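Local coordinates for CRISPR-associated endonuclease Cas9 (Campylobacter jejuni subsp. jejuni serotype O:2, PDB 5X2H), which uses a guide RNA to recognise invading DNA and, in its natural full-length form, cuts its two strands with separate HNH and RuvC-like nuclease domains, at residues G21-E26 against D561-A566. Sequence-based numbering, arbitrary orientation.
Sequences GWAFSE and DAVIIA
The methyl group of Ala562 sits on the peptide that joins Gly21 to Trp22: its CB lies 3.6 Å from Gly21 C and equally close to the amide N of Trp22. Gly21 has no side chain on this face, so the methyl reaches the strand backbone. Two residues on from Gly21, Ala23 turns its methyl toward the helix. Its CB packs 4.1 Å from Ala562 CB. Val563 CG2 touches the same methyl, 4.0 Å from Ala23 CB. In Val563 it is CG2, anti to the carbonyl carbon and beside the backbone N, that makes this touch, while the side chain also packs on Leu30 and Cys33 of strand 29-37. Ala23 CB also lies 3.8 Å from Ala562 O.

No hydrogen bond crosses between 21-26 and 561-566; the contact is purely van der Waals. With such small residues facing each other, the axes close to 6.7 Å and cross at -45°. Backbone hydrogen bonds tie the strand into the sheet, Gly21 to Asp14 and Ala23 to Ala12 on one neighbour and Trp22 to Gly34 on the other. Ser25 OG is hydrogen-bonded to the OH of Tyr567, the residue that follows 561-566.

On the strand's far face, Trp22 and Phe24 point away from the helix, and the ring of Phe24 meets that of Tyr476. Asp14 and His558, predicted magnesium ligands, lie close to Gly21. A helix laid over the central mixed sheet, beside the predicted metal site, is characteristic of the RNase H-like fold of the RuvC nuclease domain, here assembled from segments far apart in sequence.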
ATOM      1  N   GLY A  21      18.781  -9.311  14.467  1.00 56.72           N
ATOM      2  CA  GLY A  21      19.822  -9.804  15.351  1.00 56.99           C
ATOM      3  C   GLY A  21      21.075 -10.133  14.557  1.00 59.15           C
ATOM      4  O   GLY A  21      21.007 -10.721  13.482  1.00 59.03           O
ATOM      5  N   TRP A  22      22.226  -9.737  15.098  1.00 61.51           N
ATOM      6  CA  TRP A  22      23.487  -9.912  14.395  1.00 63.08           C
ATOM      7  C   TRP A  22      24.581 -10.319  15.370  1.00 68.94           C
ATOM      8  O   TRP A  22      24.603  -9.884  16.524  1.00 74.19           O
ATOM      9  CB  TRP A  22      23.899  -8.637  13.649  1.00 56.41           C
ATOM     10  CG  TRP A  22      24.063  -7.440  14.533  1.00 61.06           C
ATOM     11  CD1 TRP A  22      23.112  -6.511  14.843  1.00 54.21           C
ATOM     12  CD2 TRP A  22      25.255  -7.037  15.220  1.00 61.81           C
ATOM     13  NE1 TRP A  22      23.635  -5.556  15.679  1.00 54.81           N
ATOM     14  CE2 TRP A  22      24.949  -5.855  15.927  1.00 62.11           C
ATOM     15  CE3 TRP A  22      26.549  -7.560  15.307  1.00 60.61           C
ATOM     16  CZ2 TRP A  22      25.889  -5.190  16.710  1.00 58.74           C
ATOM     17  CZ3 TRP A  22      27.481  -6.898  16.086  1.00 62.14           C
ATOM     18  CH2 TRP A  22      27.147  -5.725  16.777  1.00 63.00           C
ATOM     19  N   ALA A  23      25.494 -11.158  14.884  1.00 67.57           N
ATOM     20  CA  ALA A  23      26.636 -11.619  15.656  1.00 64.50           C
ATOM     21  C   ALA A  23      27.858 -11.659  14.751  1.00 70.61           C
ATOM     22  O   ALA A  23      27.749 -11.901  13.546  1.00 69.33           O
ATOM     23  CB  ALA A  23      26.386 -13.002  16.270  1.00 65.91           C
ATOM     24  N   PHE A  24      29.026 -11.415  15.344  1.00 68.21           N
ATOM     25  CA  PHE A  24      30.288 -11.384  14.613  1.00 70.08           C
ATOM     26  C   PHE A  24      31.275 -12.319  15.296  1.00 75.68           C
ATOM     27  O   PHE A  24      31.616 -12.121  16.467  1.00 76.80           O
ATOM     28  CB  PHE A  24      30.848  -9.960  14.540  1.00 69.77           C
ATOM     29  CG  PHE A  24      32.243  -9.880  13.980  1.00 73.37           C
ATOM     30  CD1 PHE A  24      32.599 -10.596  12.848  1.00 75.43           C
ATOM     31  CD2 PHE A  24      33.192  -9.067  14.577  1.00 73.61           C
ATOM     32  CE1 PHE A  24      33.880 -10.515  12.332  1.00 76.82           C
ATOM     33  CE2 PHE A  24      34.472  -8.981  14.066  1.00 78.49           C
ATOM     34  CZ  PHE A  24      34.816  -9.705  12.940  1.00 76.77           C
ATOM     35  N   SER A  25      31.730 -13.329  14.562  1.00 76.40           N
ATOM     36  CA  SER A  25      32.665 -14.317  15.074  1.00 79.68           C
ATOM     37  C   SER A  25      33.951 -14.288  14.259  1.00 81.89           C
ATOM     38  O   SER A  25      33.955 -13.904  13.086  1.00 79.13           O
ATOM     39  CB  SER A  25      32.061 -15.727  15.042  1.00 79.84           C
ATOM     40  OG  SER A  25      32.952 -16.670  15.611  1.00 86.27           O
ATOM     41  N   GLU A  26      35.044 -14.696  14.898  1.00 83.08           N
ATOM     42  CA  GLU A  26      36.343 -14.790  14.243  1.00 91.62           C
ATOM     43  C   GLU A  26      37.199 -15.763  15.035  1.00 94.42           C
ATOM     44  O   GLU A  26      37.294 -15.643  16.261  1.00 89.73           O
ATOM     45  CB  GLU A  26      37.027 -13.421  14.152  1.00 85.58           C
ATOM     46  CG  GLU A  26      38.417 -13.473  13.535  1.00 93.03           C
ATOM     47  CD  GLU A  26      39.073 -12.110  13.438  1.00 91.01           C
ATOM     48  OE1 GLU A  26      38.808 -11.252  14.305  1.00 88.69           O
ATOM     49  OE2 GLU A  26      39.854 -11.895  12.488  1.00 89.87           O
ATOM     50  N   ASP A 561      19.850 -15.901  18.981  1.00 71.64           N
ATOM     51  CA  ASP A 561      19.560 -16.628  17.752  1.00 73.61           C
ATOM     52  C   ASP A 561      20.644 -16.386  16.709  1.00 71.46           C
ATOM     53  O   ASP A 561      21.084 -17.324  16.038  1.00 71.04           O
ATOM     54  CB  ASP A 561      18.188 -16.229  17.208  1.00 74.07           C
ATOM     55  CG  ASP A 561      17.060 -16.573  18.163  1.00 76.05           C
ATOM     56  OD1 ASP A 561      17.253 -17.461  19.019  1.00 79.71           O
ATOM     57  OD2 ASP A 561      15.981 -15.954  18.057  1.00 74.25           O
ATOM     58  N   ALA A 562      21.096 -15.136  16.571  1.00 69.63           N
ATOM     59  CA  ALA A 562      22.175 -14.837  15.634  1.00 67.63           C
ATOM     60  C   ALA A 562      23.468 -15.525  16.050  1.00 71.97           C
ATOM     61  O   ALA A 562      24.255 -15.952  15.196  1.00 71.75           O
ATOM     62  CB  ALA A 562      22.377 -13.326  15.528  1.00 65.14           C
ATOM     63  N   VAL A 563      23.708 -15.639  17.358  1.00 74.27           N
ATOM     64  CA  VAL A 563      24.846 -16.423  17.829  1.00 77.97           C
ATOM     65  C   VAL A 563      24.689 -17.880  17.417  1.00 82.17           C
ATOM     66  O   VAL A 563      25.674 -18.554  17.092  1.00 84.75           O
ATOM     67  CB  VAL A 563      25.002 -16.271  19.356  1.00 74.43           C
ATOM     68  CG1 VAL A 563      26.107 -17.176  19.878  1.00 77.07           C
ATOM     69  CG2 VAL A 563      25.294 -14.825  19.714  1.00 69.46           C
ATOM     70  N   ILE A 564      23.453 -18.384  17.399  1.00 84.22           N
ATOM     71  CA  ILE A 564      23.212 -19.745  16.937  1.00 89.39           C
ATOM     72  C   ILE A 564      23.443 -19.849  15.434  1.00 91.30           C
ATOM     73  O   ILE A 564      24.019 -20.831  14.951  1.00 93.70           O
ATOM     74  CB  ILE A 564      21.794 -20.201  17.327  1.00 91.28           C
ATOM     75  CG1 ILE A 564      21.694 -20.403  18.840  1.00 93.82           C
ATOM     76  CG2 ILE A 564      21.413 -21.481  16.593  1.00 94.38           C
ATOM     77  CD1 ILE A 564      20.335 -20.885  19.301  1.00 94.00           C
ATOM     78  N   ILE A 565      23.007 -18.839  14.673  1.00 88.55           N
ATOM     79  CA  ILE A 565      23.170 -18.877  13.220  1.00 86.57           C
ATOM     80  C   ILE A 565      24.646 -18.948  12.850  1.00 87.38           C
ATOM     81  O   ILE A 565      25.025 -19.605  11.872  1.00 88.93           O
ATOM     82  CB  ILE A 565      22.487 -17.663  12.559  1.00 83.83           C
ATOM     83  CG1 ILE A 565      21.044 -17.507  13.036  1.00 82.69           C
ATOM     84  CG2 ILE A 565      22.503 -17.797  11.047  1.00 82.52           C
ATOM     85  CD1 ILE A 565      20.221 -18.752  12.898  1.00 83.65           C
ATOM     86  N   ALA A 566      25.501 -18.279  13.625  1.00 87.35           N
ATOM     87  CA  ALA A 566      26.929 -18.274  13.335  1.00 89.64           C
ATOM     88  C   ALA A 566      27.590 -19.613  13.635  1.00 95.19           C
ATOM     89  O   ALA A 566      28.643 -19.910  13.064  1.00 98.28           O
ATOM     90  CB  ALA A 566      27.624 -17.163  14.124  1.00 86.77           C
TER